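Local coordinates for Poly(A) RNA polymerase protein 2 (Saccharomyces cerevisiae, PDB 3NYB) that probably adds adenylate tails to RNA as the polymerase subunit of the TRAMP surveillance complex, together with the zinc-knuckle protein Air2, at residues Val244-Lys248 / Ser249-Ala253; Ala306-Lys309 / Asp310-Gly313. The protein carries 1 engineered substitution. All blocks are in the same frame, centred on the assembly; numbering follows the deposited sequence.

Contact 1. Residues Val244-Lys248 / Ser249-Ala253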
loop_
_atom_site.group_PDB
_atom_site.type_symbol
_atom_site.label_atom_id
_atom_site.label_comp_id
_atom_site.label_asym_id
_atom_site.label_seq_id
_atom_site.Cartn_x
_atom_site.Cartn_y
_atom_site.Cartn_z
ATOM N N VAL A 244 13.000 9.572 -4.454
ATOM C CA VAL A 244 14.417 9.439 -4.758
ATOM C C VAL A 244 14.958 8.082 -4.331
ATOM O O VAL A 244 14.569 7.557 -3.291
ATOM C CB VAL A 244 15.215 10.533 -4.016
ATOM C CG1 VAL A 244 16.576 10.019 -3.574
ATOM C CG2 VAL A 244 15.340 11.771 -4.871
ATOM N N TYR A 245 15.846 7.504 -5.134
ATOM C CA TYR A 245 16.633 6.366 -4.677
ATOM C C TYR A 245 18.027 6.844 -4.299
ATOM O O TYR A 245 18.578 7.742 -4.934
ATOM C CB TYR A 245 16.794 5.299 -5.763
ATOM C CG TYR A 245 15.526 4.724 -6.342
ATOM C CD1 TYR A 245 14.334 4.733 -5.633
ATOM C CD2 TYR A 245 15.537 4.129 -7.596
ATOM C CE1 TYR A 245 13.176 4.192 -6.177
ATOM C CE2 TYR A 245 14.392 3.583 -8.143
ATOM C CZ TYR A 245 13.212 3.618 -7.432
ATOM O OH TYR A 245 12.075 3.074 -7.986
ATOM N N PHE A 246 18.604 6.243 -3.268
ATOM C CA PHE A 246 20.032 6.403 -3.027
ATOM C C PHE A 246 20.643 5.098 -2.541
ATOM O O PHE A 246 19.966 4.304 -1.898
ATOM C CB PHE A 246 20.338 7.575 -2.081
ATOM C CG PHE A 246 19.627 7.515 -0.757
ATOM C CD1 PHE A 246 20.209 6.886 0.330
ATOM C CD2 PHE A 246 18.398 8.132 -0.588
ATOM C CE1 PHE A 246 19.565 6.848 1.554
ATOM C CE2 PHE A 246 17.751 8.097 0.633
ATOM C CZ PHE A 246 18.334 7.454 1.705
ATOM N N PRO A 247 21.924 4.862 -2.871
ATOM C CA PRO A 247 22.567 3.589 -2.525
ATOM C C PRO A 247 22.771 3.482 -1.015
ATOM O O PRO A 247 23.042 4.486 -0.361
ATOM C CB PRO A 247 23.920 3.665 -3.251
ATOM C CG PRO A 247 23.821 4.850 -4.185
ATOM C CD PRO A 247 22.856 5.782 -3.545
ATOM N N LYS A 248 22.629 2.282 -0.468
ATOM C CA LYS A 248 22.776 2.093 0.967
ATOM C C LYS A 248 24.119 2.630 1.420
ATOM O O LYS A 248 24.225 3.275 2.465
ATOM C CB LYS A 248 22.673 0.612 1.329
ATOM C CG LYS A 248 21.374 -0.055 0.905
ATOM C CD LYS A 248 20.222 0.343 1.804
ATOM C CE LYS A 248 18.936 -0.344 1.373
ATOM N NZ LYS A 248 18.907 -1.786 1.745
ATOM N N SER A 249 25.138 2.362 0.608
ATOM C CA SER A 249 26.524 2.678 0.938
ATOM C C SER A 249 26.766 4.148 1.274
ATOM O O SER A 249 27.721 4.471 1.977
ATOM C CB SER A 249 27.438 2.236 -0.204
ATOM O OG SER A 249 26.814 2.462 -1.456
ATOM N N THR A 250 25.901 5.031 0.779
ATOM C CA THR A 250 26.025 6.462 1.047
ATOM C C THR A 250 25.313 6.867 2.336
ATOM O O THR A 250 25.614 7.910 2.918
ATOM C CB THR A 250 25.478 7.317 -0.119
ATOM O OG1 THR A 250 24.055 7.440 -0.007
ATOM C CG2 THR A 250 25.832 6.692 -1.460
ATOM N N TRP A 251 24.363 6.047 2.776
ATOM C CA TRP A 251 23.651 6.321 4.020
ATOM C C TRP A 251 24.513 5.862 5.177
ATOM O O TRP A 251 24.387 4.733 5.645
ATOM C CB TRP A 251 22.297 5.607 4.066
ATOM C CG TRP A 251 21.329 6.222 5.045
ATOM C CD1 TRP A 251 21.619 7.123 6.027
ATOM C CD2 TRP A 251 19.917 5.953 5.147
ATOM N NE1 TRP A 251 20.476 7.444 6.724
ATOM C CE2 TRP A 251 19.436 6.747 6.213
ATOM C CE3 TRP A 251 19.041 5.132 4.449
ATOM C CZ2 TRP A 251 18.082 6.725 6.580
ATOM C CZ3 TRP A 251 17.703 5.121 4.824
ATOM C CH2 TRP A 251 17.239 5.913 5.880
ATOM N N SER A 252 25.394 6.745 5.633
ATOM C CA SER A 252 26.361 6.404 6.668
ATOM C C SER A 252 25.694 6.229 8.029
ATOM O O SER A 252 26.145 5.437 8.858
ATOM C CB SER A 252 27.447 7.479 6.745
ATOM O OG SER A 252 27.925 7.807 5.450
ATOM N N ALA A 253 24.611 6.968 8.246
ATOM C CA ALA A 253 23.900 6.940 9.517
ATOM C C ALA A 253 23.601 5.517 10.014
ATOM O O ALA A 253 23.466 5.289 11.218
ATOM C CB ALA A 253 22.617 7.765 9.419
#
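F246 turns an edge of its ring onto a face of the W251 indole, an offset edge-to-face (T-shaped) pair with the ring planes at 67° and the F246 and W251 six-membered ring centroids 5.3 Å apart. The atoms that meet are CE1 and CZ of F246 and the CE3 side of the indole, met toward its rim. Trimming W251 to an alanine would probably leave the F246 edge without the indole face it meets and open a gap beside it.

The backbone turn between the two residues sets the rings near each other. T250 holds the carbonyl oxygen of P247 twice: T250 N donates to P247 O at 3.1 Å, and the hydroxyl donates within the carbonyl plane, T250 OG1 to P247 O also 3.1 Å. The hydroxyl can do this because chi1 of 83° sets OG1 between the backbone N and carbonyl carbon. One residue on, W251 N reaches K248 O at 2.8 Å, and W251 itself is the centre of an inverse gamma turn.

This 3-10 turn follows strand 243-247, which pairs antiparallel with strand 234-238; F246 and W251 both rest on Q266 of strand 266-267, while P247 packs on G53 of the Air2 chain.

Contact 2. Residues Ala306-Lys309 / Asp310-Gly313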
loop_
_atom_site.group_PDB
_atom_site.type_symbol
_atom_site.label_atom_id
_atom_site.label_comp_id
_atom_site.label_asym_id
_atom_site.label_seq_id
_atom_site.Cartn_x
_atom_site.Cartn_y
_atom_site.Cartn_z
ATOM N N ALA A 306 -9.509 -16.591 -24.431
ATOM C CA ALA A 306 -10.694 -17.400 -24.188
ATOM C C ALA A 306 -11.894 -16.822 -24.918
ATOM O O ALA A 306 -11.894 -15.652 -25.301
ATOM C CB ALA A 306 -10.973 -17.499 -22.701
ATOM N N THR A 307 -12.908 -17.655 -25.112
ATOM C CA THR A 307 -14.152 -17.223 -25.729
ATOM C C THR A 307 -14.829 -16.180 -24.856
ATOM O O THR A 307 -14.832 -16.299 -23.634
ATOM C CB THR A 307 -15.123 -18.400 -25.892
ATOM O OG1 THR A 307 -14.495 -19.431 -26.661
ATOM C CG2 THR A 307 -16.409 -17.953 -26.585
ATOM N N PHE A 308 -15.406 -15.161 -25.483
ATOM C CA PHE A 308 -16.133 -14.135 -24.747
ATOM C C PHE A 308 -17.161 -14.758 -23.808
ATOM O O PHE A 308 -17.478 -14.195 -22.759
ATOM C CB PHE A 308 -16.798 -13.146 -25.705
ATOM C CG PHE A 308 -15.840 -12.160 -26.317
ATOM C CD1 PHE A 308 -15.063 -12.512 -27.410
ATOM C CD2 PHE A 308 -15.713 -10.881 -25.794
ATOM C CE1 PHE A 308 -14.181 -11.607 -27.973
ATOM C CE2 PHE A 308 -14.834 -9.970 -26.353
ATOM C CZ PHE A 308 -14.065 -10.335 -27.443
ATOM N N LYS A 309 -17.666 -15.930 -24.184
ATOM C CA LYS A 309 -18.612 -16.666 -23.348
ATOM C C LYS A 309 -17.976 -17.154 -22.046
ATOM O O LYS A 309 -18.653 -17.294 -21.029
ATOM C CB LYS A 309 -19.206 -17.854 -24.112
ATOM C CG LYS A 309 -20.339 -17.495 -25.061
ATOM C CD LYS A 309 -21.011 -18.747 -25.606
ATOM C CE LYS A 309 -22.294 -18.420 -26.359
ATOM N NZ LYS A 309 -23.353 -17.870 -25.464
ATOM N N ASP A 310 -16.675 -17.422 -22.085
ATOM C CA ASP A 310 -15.957 -17.907 -20.910
ATOM C C ASP A 310 -15.505 -16.749 -20.037
ATOM O O ASP A 310 -15.080 -16.945 -18.901
ATOM C CB ASP A 310 -14.737 -18.727 -21.328
ATOM C CG ASP A 310 -15.112 -20.040 -21.980
ATOM O OD1 ASP A 310 -15.582 -20.948 -21.259
ATOM O OD2 ASP A 310 -14.923 -20.169 -23.211
ATOM N N ARG A 311 -15.587 -15.541 -20.580
ATOM C CA ARG A 311 -15.158 -14.358 -19.855
ATOM C C ARG A 311 -16.311 -13.789 -19.034
ATOM O O ARG A 311 -16.101 -13.233 -17.955
ATOM C CB ARG A 311 -14.627 -13.305 -20.826
ATOM C CG ARG A 311 -13.667 -13.844 -21.862
ATOM C CD ARG A 311 -13.445 -12.829 -22.959
ATOM N NE ARG A 311 -12.323 -11.944 -22.675
ATOM C CZ ARG A 311 -12.096 -10.796 -23.305
ATOM N NH1 ARG A 311 -12.928 -10.380 -24.245
ATOM N NH2 ARG A 311 -11.045 -10.060 -22.987
ATOM N N LEU A 312 -17.524 -13.941 -19.557
ATOM C CA LEU A 312 -18.727 -13.448 -18.898
ATOM C C LEU A 312 -18.676 -13.654 -17.388
ATOM O O LEU A 312 -18.441 -14.763 -16.901
ATOM C CB LEU A 312 -19.975 -14.121 -19.475
ATOM C CG LEU A 312 -21.286 -13.427 -19.093
ATOM C CD1 LEU A 312 -21.240 -11.968 -19.534
ATOM C CD2 LEU A 312 -22.512 -14.137 -19.671
ATOM N N GLY A 313 -18.886 -12.566 -16.656
ATOM C CA GLY A 313 -18.929 -12.591 -15.205
ATOM C C GLY A 313 -17.645 -13.004 -14.507
ATOM O O GLY A 313 -17.689 -13.490 -13.378
#
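A short, loosely hydrogen-bonded helical turn, 308-311, carries this local contact at the surface of the protein, just beyond the long helix 282-304, and it illustrates how one turn of helix can bring an aromatic ring and a guanidinium group together three residues apart. F308 and R311 run alongside each other. Between them lies an off-centre cation-pi contact, in which R311 CZ stands 4.6 Å from the ring centroid of F308. The planes are 83° apart, so the guanidinium presents an edge to the ring instead of lying flat on it. How closely NH1 of R311 sits over the ring is doubtful, since the model places it too near the F308 ring carbons. A bend at chi3 of R311 (90°) brings the group round to this position, and the aliphatic part of the chain runs close to the backbone it passes, with R311 CD 3.5 Å from F308 CA.

The backbone supplies the frame. D310 N donates to T307 O at 2.7 Å, and R311 N adds only weak bonds to T307 O and F308 O. L312 N closes the turn on F308 O at 3.2 Å. On another part of the turn, the carboxylate of D310 crosses the side chain of T307.

R311 is the buried member of an otherwise largely exposed group, and its NH2 has a weak hydrogen bond to the carbonyl oxygen of Q14. F308 rests on K13, L312 touches D10 and S12, and G313 N is hydrogen-bonded to the D10 carboxylate; the turn that follows helix 282-304 thus lies against the N-terminal segment that precedes helix 17-31.

How the contacts relate
From the N terminus, the chain passes through the five-stranded mixed sheet formed within residues 62 to 137 and several helices before reaching contact 1, where strand 243-247 turns out of its two-stranded sheet. It then runs through strand 266-267 and the long helix 282-304 to contact 2. Each contact closes only a turn within one continuous piece of chain, and the two follow in series, neither nested nor crossing. The centres of contact 1 and contact 2 are about 49 Å apart. The nearest atoms of contact 1 and contact 2 are about 31 Å apart. Contact 1 joins the small sheet to strand 266-267 beside Air2, whereas contact 2 brings the late chain back to residues near its start.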